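Local coordinates for protein aminotransferase (Psychrobacter arcticus 273-4, PDB 3IF2) that probably transfers amino groups between amino acids and keto acids, perhaps valine and pyruvate, with pyridoxal 5'-phosphate as its cofactor, at residues I210-P215 and N221-E226; Y248-P251 and I255-S258; T15-L20 and Y158-V163; Y398-V403 and Y408-E413. All coordinates share one frame; numbering follows the deposited sequence. Where two conformers were deposited one is given.

Contacts 1 and 2 are buried around the cofactor site and touch each other, Pro215 of contact 1 packing against Tyr248, Gly249, Ile255 and Ile256 of contact 2. Contact 1 relies on charge and backbone polarity, with an arginine gripping a carbonyl and a carboxylate, whereas contact 2 has one backbone bond, apolar packing and a phenol turned to the cofactor. Contacts 3 and 4 are partly buried, lie about 14 Å apart between centres, and meet where Tyr398 packs on Ile17 and Leu20. Neither has a hydrogen bond between its own segments: contact 3 is a thin touch at a helix start, contact 4 a small aromatic cluster. Tyr158 of contact 3 also reaches Ser213 of contact 1.

Contact 1 of 4, residues I210-P215 and N221-E226; sequences ICCSRP and NVLTDE
Asn221 meets Pro215 through its backbone, its O lying 3.4 Å from Pro215 CA in a CA-H...O contact. A water bridges the two segments, donating to Ser213 O and Asn221 O and accepting from Leu223 N. The loop between the segments carries cofactor-binding Asn217. Val222 adds a small branched side chain suited to the proline ring, with CG2 3.8 Å from Pro215 CB. Leu223 does two jobs. Its CD1 rests on Cys212 SG at 3.5 Å, and its carbonyl oxygen is gripped side-on by Arg214, with NE at 2.8 Å and NH2 at 2.9 Å from Leu223 O. The arginine reaches so far because CG stands anti to the backbone N (chi1 -162°) and the chain runs extended to NE. Thr224 is the N-cap, its OG1 accepting from Glu227 N. Asp225 then closes a salt bridge: OD1 takes Arg214 NH2 at 2.8 Å on its anti side, nearly straight at 165°, and also accepts from His261 N, while Arg214 NH1 goes to His261 O. The segments thus tie the end of strand 207-213 to the start of helix 225-237 in the beta-alpha-beta unit completed by strand 242-245.

Contact 2 of 4, residues Y248-P251 and I255-S258; sequences YGMP and IIYS. With PLP (pyridoxal-5'-phosphate), chain C.
Tyr248 and Ile255 close a loop within the connection from strand 242-245 to strand 268-273, on the cofactor side of the large domain of a fold-type I aminotransferase. One backbone hydrogen bond spans it: Ile255 N donates to Tyr248 O over 2.8 Å, with a bent angle of 139°. The rest of the contact between the segments is apolar. Ile256 CD1 meets the methyl CE of Met250, deposited as selenomethionine, at 3.8 Å, the two chains crossing at about a right angle. Gly249 CA adds to this packing, 4.2 Å from the same Ile256 CD1. Ile255 CD1 lies 4.4 Å from Tyr248 CD1, near the plane of the ring at its edge, while Ile255 also packs on Ile333 and Tyr337 of helix 324-351. Polar recognition falls to the phenol. With CG anti to the carbonyl carbon (chi1 -57°), the ring swings away from 255-258 toward pyridoxal phosphate, as the equivalent tyrosine does in aspartate aminotransferase. A tyrosine suits the place because a flat apolar ring can line the pocket and still end in a hydroxyl. That OH has a weak hydrogen bond with Lys276 NZ, and shares a hydrogen bond with PLP O3 at 2.8 Å from Tyr248 OH.

Contact 3 of 4, residues T15-L20 and Y158-V163; sequences TGISQL and YSDVHV
Ile17 reaches from the first turn of helix 16-29 to Ser159 and Asp160. Its CB points at them, and from it CG1 runs anti to the carbonyl carbon (chi1 -65°), passing Tyr398, whose CD1 is 4.1 Å from Ile17 CG1. Because the chain stays extended at chi2 (172°), the terminal CD1 is carried outward and does the touching: it comes to 3.4 Å from Ser159 OG and 3.6 Å from Ser159 CB, with Asp160 OD2 at 4.0 Å from the same methyl. An isoleucine suits the place, its slim end reaching across to the compact serine, whose OG is hydrogen-bonded to Ile156 O. Thr15 and Ser18 form a capping box at the helix start: Ser18 N donates to Thr15 OG1 over 3.1 Å at 168°, and Thr15 N to Ser18 OG over 2.9 Å. Ser159 and Asp160, which meet Ile17, are the central residues of a type I beta turn from Tyr158 to Val161. With an alanine in place of Thr15, the amide of Ser18 would probably be left without its capping acceptor and the helix start less firmly held. Asp160 slides past Thr15 in the opposite direction, its carboxylate lying near this helix N-terminus, where the positive end of the helix dipole would probably favour a negative charge. Val161 packs on Val303 of the second subunit and Val163 on Val163 of that subunit.

Contact 4 of 4, residues Y398-V403 and Y408-E413; sequences YFFPGV and YQHAHE
Phe400 sits at the tight end of this contact, with Tyr408 and Ala411 packed against the same side of its ring. The edge of Tyr408 stands over one face of the phenylalanine in a T-shaped pair, with the ring centroids 5.2 Å apart and the planes at 69°; the closest atoms are Phe400 CE2 and Tyr408 CE2, 3.6 Å apart. Ala411 comes in obliquely, its CB 3.5 Å from Phe400 CE1, and a side chain this small suits a place where the ring lies close to the backbone of the 3-10 turn. Tyr408 reaches its place because CG is anti to the backbone N (chi1 -176°), which folds its ring back over its own segment: Ala411 N lies 4.0 Å above one face, over the centre. Were Phe400 exchanged for an alanine, the edge of Tyr408 would probably lose the face it points into, leaving a gap and a ring freer to turn.

Toward solvent the fit is looser. Val403 CG1 approaches Tyr408 CD2 at 4.1 Å, and His410 CD2 reaches no nearer than 4.5 Å to Phe400 CZ, its NE2 being engaged by Tyr189 OH. Val403, Tyr408 and His410 are partly exposed, while Phe400 and Ala411 are buried.

Phe400 to Val403 form a type II beta turn with the classic proline and glycine at its centre, Gly402 taking the positive phi. The whole is the long connection between the neighbouring antiparallel strands 394-395 and 414-418, at one edge of the six-stranded mixed sheet.

Contact 1 of 4, residues I210-P215 and N221-E226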
loop_
_atom_site.group_PDB
_atom_site.type_symbol
_atom_site.label_atom_id
_atom_site.label_comp_id
_atom_site.label_asym_id
_atom_site.label_seq_id
_atom_site.Cartn_x
_atom_site.Cartn_y
_atom_site.Cartn_z
ATOM N N ILE A 210 -5.695 -21.169 8.450
ATOM C CA ILE A 210 -4.786 -21.319 9.595
ATOM C C ILE A 210 -3.595 -20.423 9.292
ATOM O O ILE A 210 -3.154 -20.371 8.142
ATOM C CB ILE A 210 -4.299 -22.763 9.825
ATOM C CG1 ILE A 210 -5.487 -23.697 10.065
ATOM C CG2 ILE A 210 -3.381 -22.824 11.042
ATOM C CD1 ILE A 210 -5.092 -25.162 10.329
ATOM N N CYS A 211 -3.081 -19.721 10.303
ATOM C CA CYS A 211 -1.924 -18.843 10.127
ATOM C C CYS A 211 -0.934 -18.800 11.296
ATOM O O CYS A 211 -1.338 -18.859 12.456
ATOM C CB CYS A 211 -2.389 -17.419 9.839
ATOM S SG CYS A 211 -1.011 -16.315 9.402
ATOM N N CYS A 212 0.357 -18.682 10.964
ATOM C CA CYS A 212 1.414 -18.496 11.957
ATOM C C CYS A 212 2.718 -17.962 11.367
ATOM O O CYS A 212 2.955 -18.104 10.177
ATOM C CB CYS A 212 1.725 -19.800 12.667
ATOM S SG CYS A 212 2.377 -20.995 11.547
ATOM N N SER A 213 3.546 -17.370 12.233
ATOM C CA SER A 213 4.850 -16.834 11.888
ATOM C C SER A 213 5.921 -17.842 12.285
ATOM O O SER A 213 5.820 -18.452 13.355
ATOM C CB SER A 213 5.083 -15.471 12.542
ATOM O OG SER A 213 4.796 -15.471 13.921
ATOM N N ARG A 214 6.926 -18.010 11.411
ATOM C CA ARG A 214 7.998 -18.987 11.589
ATOM C C ARG A 214 9.336 -18.472 11.011
ATOM O O ARG A 214 9.510 -18.454 9.780
ATOM C CB ARG A 214 7.588 -20.309 10.913
ATOM C CG ARG A 214 8.386 -21.520 11.361
ATOM C CD ARG A 214 8.193 -22.677 10.425
ATOM N NE ARG A 214 8.814 -23.904 10.931
ATOM C CZ ARG A 214 9.219 -24.948 10.196
ATOM N NH1 ARG A 214 9.142 -24.964 8.857
ATOM N NH2 ARG A 214 9.753 -26.003 10.816
ATOM N N PRO A 215 10.259 -17.981 11.879
ATOM C CA PRO A 215 10.161 -17.795 13.341
ATOM C C PRO A 215 9.130 -16.738 13.738
ATOM O O PRO A 215 8.752 -15.879 12.927
ATOM C CB PRO A 215 11.570 -17.392 13.779
ATOM C CG PRO A 215 12.351 -17.139 12.544
ATOM C CD PRO A 215 11.599 -17.640 11.358
ATOM N N ASN A 221 10.278 -18.232 18.710
ATOM C CA ASN A 221 9.957 -19.646 18.591
ATOM C C ASN A 221 9.899 -20.083 17.135
ATOM O O ASN A 221 9.356 -19.357 16.290
ATOM C CB ASN A 221 8.580 -19.964 19.222
ATOM C CG ASN A 221 8.300 -21.470 19.295
ATOM O OD1 ASN A 221 9.112 -22.234 19.813
ATOM N ND2 ASN A 221 7.167 -21.895 18.766
ATOM N N VAL A 222 10.432 -21.275 16.864
ATOM C CA VAL A 222 10.346 -21.899 15.552
ATOM C C VAL A 222 9.512 -23.152 15.737
ATOM O O VAL A 222 9.936 -24.085 16.431
ATOM C CB VAL A 222 11.730 -22.213 14.953
ATOM C CG1 VAL A 222 11.608 -22.989 13.624
ATOM C CG2 VAL A 222 12.478 -20.925 14.744
ATOM N N LEU A 223 8.313 -23.153 15.149
ATOM C CA LEU A 223 7.429 -24.326 15.150
ATOM C C LEU A 223 8.204 -25.426 14.436
ATOM O O LEU A 223 8.800 -25.190 13.400
ATOM C CB LEU A 223 6.095 -24.043 14.443
ATOM C CG LEU A 223 5.166 -23.021 15.120
ATOM C CD1 LEU A 223 4.114 -22.480 14.143
ATOM C CD2 LEU A 223 4.506 -23.614 16.359
ATOM N N THR A 224 8.200 -26.614 15.022
ATOM C CA THR A 224 8.991 -27.760 14.549
ATOM C C THR A 224 8.463 -28.330 13.235
ATOM O O THR A 224 7.275 -28.214 12.930
ATOM C CB THR A 224 9.057 -28.923 15.619
ATOM O OG1 THR A 224 7.833 -29.664 15.634
ATOM C CG2 THR A 224 9.361 -28.395 17.035
ATOM N N ASP A 225 9.355 -28.956 12.473
ATOM C CA ASP A 225 8.966 -29.659 11.239
ATOM C C ASP A 225 7.757 -30.598 11.454
ATOM O O ASP A 225 6.822 -30.594 10.632
ATOM C CB ASP A 225 10.159 -30.433 10.639
ATOM C CG ASP A 225 11.190 -29.521 9.959
ATOM O OD1 ASP A 225 10.912 -28.312 9.696
ATOM O OD2 ASP A 225 12.291 -30.041 9.652
ATOM N N GLU A 226 7.766 -31.332 12.576
ATOM C CA GLU A 226 6.664 -32.247 12.923
ATOM C C GLU A 226 5.374 -31.463 13.224
ATOM O O GLU A 226 4.282 -31.875 12.814
ATOM C CB GLU A 226 7.028 -33.151 14.105
ATOM C CG GLU A 226 6.074 -34.331 14.291
ATOM C CD GLU A 226 6.387 -35.139 15.524
ATOM O OE1 GLU A 226 7.196 -34.678 16.356
ATOM O OE2 GLU A 226 5.807 -36.230 15.663
HETATM O O HOH W 1 7.411 -20.394 14.702
#

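Contact 2 of 4, residues Y248-P251 and I255-S258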
loop_
_atom_site.group_PDB
_atom_site.type_symbol
_atom_site.label_atom_id
_atom_site.label_comp_id
_atom_site.label_asym_id
_atom_site.label_seq_id
_atom_site.Cartn_x
_atom_site.Cartn_y
_atom_site.Cartn_z
ATOM N N TYR A 248 11.092 -13.470 8.927
ATOM C CA TYR A 248 12.445 -13.725 9.483
ATOM C C TYR A 248 13.047 -15.078 9.108
ATOM O O TYR A 248 14.155 -15.396 9.558
ATOM C CB TYR A 248 12.378 -13.678 11.034
ATOM C CG TYR A 248 11.848 -12.389 11.620
ATOM C CD1 TYR A 248 12.654 -11.258 11.744
ATOM C CD2 TYR A 248 10.527 -12.297 12.048
ATOM C CE1 TYR A 248 12.134 -10.036 12.284
ATOM C CE2 TYR A 248 10.009 -11.107 12.569
ATOM C CZ TYR A 248 10.809 -9.979 12.690
ATOM O OH TYR A 248 10.276 -8.814 13.226
ATOM N N GLY A 249 12.343 -15.857 8.278
ATOM C CA GLY A 249 12.703 -17.226 7.973
ATOM C C GLY A 249 13.456 -17.493 6.708
ATOM O O GLY A 249 14.067 -16.600 6.135
HETATM N N MSE A 250 13.391 -18.753 6.282
HETATM C CA MSE A 250 14.076 -19.221 5.079
HETATM C C MSE A 250 13.324 -18.784 3.825
HETATM O O MSE A 250 12.094 -18.545 3.892
HETATM C CB MSE A 250 14.128 -20.743 5.048
HETATM C CG MSE A 250 14.854 -21.379 6.197
HETATM SE SE MSE A 250 14.158 -23.131 6.521
HETATM C CE MSE A 250 12.320 -22.611 7.041
ATOM N N PRO A 251 14.049 -18.620 2.696
ATOM C CA PRO A 251 15.513 -18.694 2.485
ATOM C C PRO A 251 16.250 -17.363 2.800
ATOM O O PRO A 251 17.469 -17.360 2.878
ATOM C CB PRO A 251 15.635 -19.018 0.998
ATOM C CG PRO A 251 14.347 -18.465 0.381
ATOM C CD PRO A 251 13.324 -18.309 1.445
ATOM N N ILE A 255 16.926 -15.987 9.406
ATOM C CA ILE A 255 17.307 -15.716 10.804
ATOM C C ILE A 255 16.679 -16.848 11.652
ATOM O O ILE A 255 15.765 -16.609 12.435
ATOM C CB ILE A 255 16.864 -14.295 11.278
ATOM C CG1 ILE A 255 17.355 -13.205 10.316
ATOM C CG2 ILE A 255 17.370 -14.025 12.712
ATOM C CD1 ILE A 255 16.818 -11.824 10.583
ATOM N N ILE A 256 17.140 -18.082 11.407
ATOM C CA ILE A 256 16.691 -19.312 12.068
ATOM C C ILE A 256 17.931 -20.033 12.554
ATOM O O ILE A 256 18.807 -20.316 11.753
ATOM C CB ILE A 256 15.950 -20.277 11.114
ATOM C CG1 ILE A 256 14.593 -19.710 10.731
ATOM C CG2 ILE A 256 15.696 -21.629 11.785
ATOM C CD1 ILE A 256 13.670 -20.720 9.993
ATOM N N TYR A 257 17.991 -20.341 13.849
ATOM C CA TYR A 257 19.156 -21.005 14.428
ATOM C C TYR A 257 18.905 -22.477 14.809
ATOM O O TYR A 257 19.769 -23.070 15.443
ATOM C CB TYR A 257 19.689 -20.243 15.647
ATOM C CG TYR A 257 19.604 -18.722 15.618
ATOM C CD1 TYR A 257 20.031 -17.950 14.510
ATOM C CD2 TYR A 257 19.166 -18.042 16.772
ATOM C CE1 TYR A 257 19.945 -16.518 14.552
ATOM C CE2 TYR A 257 19.079 -16.652 16.839
ATOM C CZ TYR A 257 19.461 -15.897 15.745
ATOM O OH TYR A 257 19.336 -14.543 15.915
ATOM N N SER A 258 17.756 -23.054 14.436
ATOM C CA SER A 258 17.440 -24.466 14.703
ATOM C C SER A 258 16.978 -25.164 13.420
ATOM O O SER A 258 16.524 -24.513 12.485
ATOM C CB SER A 258 16.397 -24.594 15.822
ATOM O OG SER A 258 15.138 -24.084 15.431
HETATM N N1 PLP C . 5.746 -10.758 9.992
HETATM C C2 PLP C . 6.374 -10.661 11.215
HETATM C C2A PLP C . 6.501 -11.907 12.031
HETATM C C3 PLP C . 6.884 -9.415 11.646
HETATM O O3 PLP C . 7.519 -9.274 12.851
HETATM C C4 PLP C . 6.723 -8.268 10.832
HETATM C C4A PLP C . 7.040 -6.917 11.462
HETATM O O4A PLP C . 7.735 -6.076 10.878
HETATM C C5 PLP C . 6.060 -8.399 9.567
HETATM C C6 PLP C . 5.585 -9.667 9.181
HETATM C C5A PLP C . 5.793 -7.212 8.621
HETATM O O4P PLP C . 6.854 -6.942 7.729
HETATM P P PLP C . 6.645 -5.967 6.472
HETATM O O1P PLP C . 5.293 -5.347 6.211
HETATM O O2P PLP C . 6.987 -6.876 5.340
HETATM O O3P PLP C . 7.627 -4.880 6.665
#

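Contact 3 of 4, residues T15-L20 and Y158-V163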
loop_
_atom_site.group_PDB
_atom_site.type_symbol
_atom_site.label_atom_id
_atom_site.label_comp_id
_atom_site.label_asym_id
_atom_site.label_seq_id
_atom_site.Cartn_x
_atom_site.Cartn_y
_atom_site.Cartn_z
ATOM N N THR A 15 -7.125 2.164 20.705
ATOM C CA THR A 15 -6.999 0.827 21.314
ATOM C C THR A 15 -5.758 0.833 22.222
ATOM O O THR A 15 -5.107 1.869 22.387
ATOM C CB THR A 15 -6.858 -0.276 20.238
ATOM O OG1 THR A 15 -5.687 -0.033 19.440
ATOM C CG2 THR A 15 -8.079 -0.315 19.337
ATOM N N GLY A 16 -5.453 -0.300 22.845
ATOM C CA GLY A 16 -4.216 -0.454 23.625
ATOM C C GLY A 16 -2.989 -0.443 22.701
ATOM O O GLY A 16 -1.943 0.098 23.072
ATOM N N ILE A 17 -3.140 -1.032 21.502
ATOM C CA ILE A 17 -2.087 -1.092 20.472
ATOM C C ILE A 17 -1.799 0.313 19.910
ATOM O O ILE A 17 -0.637 0.690 19.828
ATOM C CB ILE A 17 -2.400 -2.161 19.349
ATOM C CG1 ILE A 17 -2.388 -3.574 19.965
ATOM C CG2 ILE A 17 -1.398 -2.076 18.166
ATOM C CD1 ILE A 17 -2.866 -4.682 19.052
ATOM N N SER A 18 -2.830 1.100 19.578
ATOM C CA SER A 18 -2.607 2.481 19.079
ATOM C C SER A 18 -1.913 3.385 20.147
ATOM O O SER A 18 -1.019 4.154 19.789
ATOM C CB SER A 18 -3.887 3.132 18.522
ATOM O OG SER A 18 -4.779 3.499 19.551
ATOM N N GLN A 19 -2.298 3.260 21.426
ATOM C CA GLN A 19 -1.652 4.021 22.527
ATOM C C GLN A 19 -0.189 3.584 22.749
ATOM O O GLN A 19 0.676 4.423 22.987
ATOM C CB GLN A 19 -2.492 4.004 23.827
ATOM C CG GLN A 19 -3.703 4.971 23.745
ATOM C CD GLN A 19 -4.773 4.818 24.859
ATOM O OE1 GLN A 19 -4.574 4.139 25.873
ATOM N NE2 GLN A 19 -5.921 5.469 24.652
ATOM N N LEU A 20 0.086 2.290 22.627
ATOM C CA LEU A 20 1.455 1.772 22.702
ATOM C C LEU A 20 2.253 2.304 21.489
ATOM O O LEU A 20 3.350 2.826 21.667
ATOM C CB LEU A 20 1.459 0.229 22.744
ATOM C CG LEU A 20 2.776 -0.563 22.870
ATOM C CD1 LEU A 20 3.458 -0.369 24.235
ATOM C CD2 LEU A 20 2.525 -2.045 22.612
ATOM N N TYR A 158 -0.995 -8.636 13.382
ATOM C CA TYR A 158 -2.155 -9.348 12.872
ATOM C C TYR A 158 -3.453 -8.813 13.477
ATOM O O TYR A 158 -4.451 -8.763 12.777
ATOM C CB TYR A 158 -2.118 -10.857 13.192
ATOM C CG TYR A 158 -0.964 -11.669 12.627
ATOM C CD1 TYR A 158 -0.353 -11.364 11.395
ATOM C CD2 TYR A 158 -0.563 -12.832 13.272
ATOM C CE1 TYR A 158 0.705 -12.154 10.889
ATOM C CE2 TYR A 158 0.462 -13.629 12.770
ATOM C CZ TYR A 158 1.106 -13.288 11.598
ATOM O OH TYR A 158 2.124 -14.109 11.156
ATOM N N SER A 159 -3.412 -8.420 14.757
ATOM C CA SER A 159 -4.582 -7.995 15.577
ATOM C C SER A 159 -5.778 -7.294 14.953
ATOM O O SER A 159 -6.911 -7.734 15.123
ATOM C CB SER A 159 -4.133 -7.069 16.718
ATOM O OG SER A 159 -3.278 -7.730 17.607
ATOM N N ASP A 160 -5.516 -6.200 14.248
ATOM C CA ASP A 160 -6.587 -5.284 13.817
ATOM C C ASP A 160 -6.844 -5.153 12.319
ATOM O O ASP A 160 -7.535 -4.218 11.911
ATOM C CB ASP A 160 -6.264 -3.895 14.424
ATOM C CG ASP A 160 -6.181 -3.897 15.980
ATOM O OD1 ASP A 160 -6.780 -4.761 16.669
ATOM O OD2 ASP A 160 -5.525 -2.981 16.519
ATOM N N VAL A 161 -6.344 -6.088 11.503
ATOM C CA VAL A 161 -6.495 -5.964 10.036
ATOM C C VAL A 161 -7.906 -6.248 9.500
ATOM O O VAL A 161 -8.206 -5.860 8.379
ATOM C CB VAL A 161 -5.448 -6.786 9.233
ATOM C CG1 VAL A 161 -4.017 -6.415 9.660
ATOM C CG2 VAL A 161 -5.687 -8.283 9.353
ATOM N N HIS A 162 -8.771 -6.915 10.268
ATOM C CA HIS A 162 -10.131 -7.189 9.775
ATOM C C HIS A 162 -10.929 -5.899 9.561
ATOM O O HIS A 162 -10.803 -4.957 10.333
ATOM C CB HIS A 162 -10.874 -8.201 10.640
ATOM C CG HIS A 162 -10.358 -9.595 10.474
ATOM N ND1 HIS A 162 -9.630 -10.249 11.449
ATOM C CD2 HIS A 162 -10.430 -10.442 9.421
ATOM C CE1 HIS A 162 -9.307 -11.454 11.010
ATOM N NE2 HIS A 162 -9.780 -11.596 9.780
ATOM N N VAL A 163 -11.682 -5.852 8.469
ATOM C CA VAL A 163 -12.477 -4.680 8.097
ATOM C C VAL A 163 -13.689 -4.450 9.035
ATOM O O VAL A 163 -14.027 -3.300 9.306
ATOM C CB VAL A 163 -12.889 -4.754 6.608
ATOM C CG1 VAL A 163 -13.796 -3.630 6.261
ATOM C CG2 VAL A 163 -11.650 -4.692 5.723
#

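Contact 4 of 4, residues Y398-V403 and Y408-E413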
loop_
_atom_site.group_PDB
_atom_site.type_symbol
_atom_site.label_atom_id
_atom_site.label_comp_id
_atom_site.label_asym_id
_atom_site.label_seq_id
_atom_site.Cartn_x
_atom_site.Cartn_y
_atom_site.Cartn_z
ATOM N N TYR A 398 -0.371 -7.572 24.542
ATOM C CA TYR A 398 -0.786 -7.242 23.167
ATOM C C TYR A 398 -0.455 -8.301 22.107
ATOM O O TYR A 398 -0.808 -8.113 20.936
ATOM C CB TYR A 398 -0.205 -5.877 22.745
ATOM C CG TYR A 398 -0.569 -4.763 23.701
ATOM C CD1 TYR A 398 -1.922 -4.453 23.965
ATOM C CD2 TYR A 398 0.424 -4.015 24.363
ATOM C CE1 TYR A 398 -2.282 -3.423 24.876
ATOM C CE2 TYR A 398 0.075 -2.969 25.271
ATOM C CZ TYR A 398 -1.280 -2.687 25.519
ATOM O OH TYR A 398 -1.628 -1.683 26.389
ATOM N N PHE A 399 0.170 -9.411 22.505
ATOM C CA PHE A 399 0.589 -10.464 21.572
ATOM C C PHE A 399 -0.287 -11.716 21.610
ATOM O O PHE A 399 0.167 -12.791 21.242
ATOM C CB PHE A 399 2.076 -10.823 21.811
ATOM C CG PHE A 399 3.032 -9.710 21.519
ATOM C CD1 PHE A 399 3.573 -9.552 20.251
ATOM C CD2 PHE A 399 3.413 -8.839 22.516
ATOM C CE1 PHE A 399 4.486 -8.515 19.965
ATOM C CE2 PHE A 399 4.319 -7.808 22.263
ATOM C CZ PHE A 399 4.859 -7.637 20.971
ATOM N N PHE A 400 -1.549 -11.572 21.996
ATOM C CA PHE A 400 -2.498 -12.680 22.045
ATOM C C PHE A 400 -3.763 -12.219 21.314
ATOM O O PHE A 400 -4.733 -11.834 21.959
ATOM C CB PHE A 400 -2.783 -13.057 23.506
ATOM C CG PHE A 400 -1.577 -13.563 24.269
ATOM C CD1 PHE A 400 -0.733 -12.679 24.939
ATOM C CD2 PHE A 400 -1.302 -14.921 24.333
ATOM C CE1 PHE A 400 0.391 -13.149 25.668
ATOM C CE2 PHE A 400 -0.201 -15.406 25.058
ATOM C CZ PHE A 400 0.652 -14.514 25.722
ATOM N N PRO A 401 -3.728 -12.188 19.959
ATOM C CA PRO A 401 -4.886 -11.767 19.182
ATOM C C PRO A 401 -6.071 -12.704 19.364
ATOM O O PRO A 401 -5.907 -13.926 19.304
ATOM C CB PRO A 401 -4.388 -11.832 17.727
ATOM C CG PRO A 401 -2.978 -11.751 17.813
ATOM C CD PRO A 401 -2.582 -12.435 19.064
ATOM N N GLY A 402 -7.242 -12.115 19.597
ATOM C CA GLY A 402 -8.466 -12.864 19.805
ATOM C C GLY A 402 -8.609 -13.589 21.144
ATOM O O GLY A 402 -9.561 -14.352 21.299
ATOM N N VAL A 403 -7.694 -13.373 22.093
ATOM C CA VAL A 403 -7.753 -13.992 23.403
ATOM C C VAL A 403 -8.093 -12.914 24.429
ATOM O O VAL A 403 -7.502 -11.840 24.417
ATOM C CB VAL A 403 -6.396 -14.640 23.794
ATOM C CG1 VAL A 403 -6.447 -15.239 25.206
ATOM C CG2 VAL A 403 -5.998 -15.699 22.794
ATOM N N TYR A 408 -5.609 -13.644 32.358
ATOM C CA TYR A 408 -4.621 -14.584 31.808
ATOM C C TYR A 408 -3.276 -14.189 32.406
ATOM O O TYR A 408 -2.636 -13.267 31.903
ATOM C CB TYR A 408 -4.642 -14.531 30.259
ATOM C CG TYR A 408 -3.744 -15.524 29.506
ATOM C CD1 TYR A 408 -3.181 -16.654 30.133
ATOM C CD2 TYR A 408 -3.551 -15.400 28.128
ATOM C CE1 TYR A 408 -2.402 -17.579 29.432
ATOM C CE2 TYR A 408 -2.752 -16.335 27.416
ATOM C CZ TYR A 408 -2.183 -17.419 28.091
ATOM O OH TYR A 408 -1.420 -18.355 27.435
ATOM N N GLN A 409 -2.881 -14.867 33.495
ATOM C CA GLN A 409 -1.638 -14.574 34.233
ATOM C C GLN A 409 -0.418 -14.495 33.319
ATOM O O GLN A 409 0.285 -13.491 33.315
ATOM C CB GLN A 409 -1.400 -15.616 35.347
ATOM C CG GLN A 409 -0.101 -15.458 36.168
ATOM C CD GLN A 409 0.088 -16.526 37.252
ATOM O OE1 GLN A 409 -0.875 -17.090 37.761
ATOM N NE2 GLN A 409 1.350 -16.779 37.626
ATOM N N HIS A 410 -0.208 -15.542 32.532
ATOM C CA HIS A 410 0.941 -15.622 31.639
ATOM C C HIS A 410 1.046 -14.431 30.666
ATOM O O HIS A 410 2.151 -13.944 30.424
ATOM C CB HIS A 410 0.952 -16.948 30.879
ATOM C CG HIS A 410 2.236 -17.210 30.148
ATOM N ND1 HIS A 410 3.396 -17.579 30.794
ATOM C CD2 HIS A 410 2.535 -17.167 28.828
ATOM C CE1 HIS A 410 4.354 -17.747 29.904
ATOM N NE2 HIS A 410 3.856 -17.510 28.705
ATOM N N ALA A 411 -0.094 -13.953 30.155
ATOM C CA ALA A 411 -0.141 -12.778 29.269
ATOM C C ALA A 411 0.247 -11.449 29.956
ATOM O O ALA A 411 0.455 -10.452 29.262
ATOM C CB ALA A 411 -1.528 -12.652 28.583
ATOM N N HIS A 412 0.325 -11.424 31.284
ATOM C CA HIS A 412 0.758 -10.246 32.044
ATOM C C HIS A 412 2.151 -10.408 32.677
ATOM O O HIS A 412 2.565 -9.541 33.470
ATOM C CB HIS A 412 -0.278 -9.927 33.142
ATOM C CG HIS A 412 -1.613 -9.539 32.600
ATOM N ND1 HIS A 412 -1.806 -8.390 31.862
ATOM C CD2 HIS A 412 -2.820 -10.146 32.678
ATOM C CE1 HIS A 412 -3.078 -8.305 31.511
ATOM N NE2 HIS A 412 -3.714 -9.358 31.994
ATOM N N GLU A 413 2.880 -11.474 32.318
ATOM C CA GLU A 413 4.205 -11.784 32.907
ATOM C C GLU A 413 5.400 -11.742 31.947
ATOM O O GLU A 413 6.509 -11.998 32.373
ATOM C CB GLU A 413 4.144 -13.139 33.645
ATOM C CG GLU A 413 3.350 -13.079 34.946
ATOM C CD GLU A 413 3.357 -14.377 35.736
ATOM O OE1 GLU A 413 3.811 -15.423 35.204
ATOM O OE2 GLU A 413 2.886 -14.347 36.908
#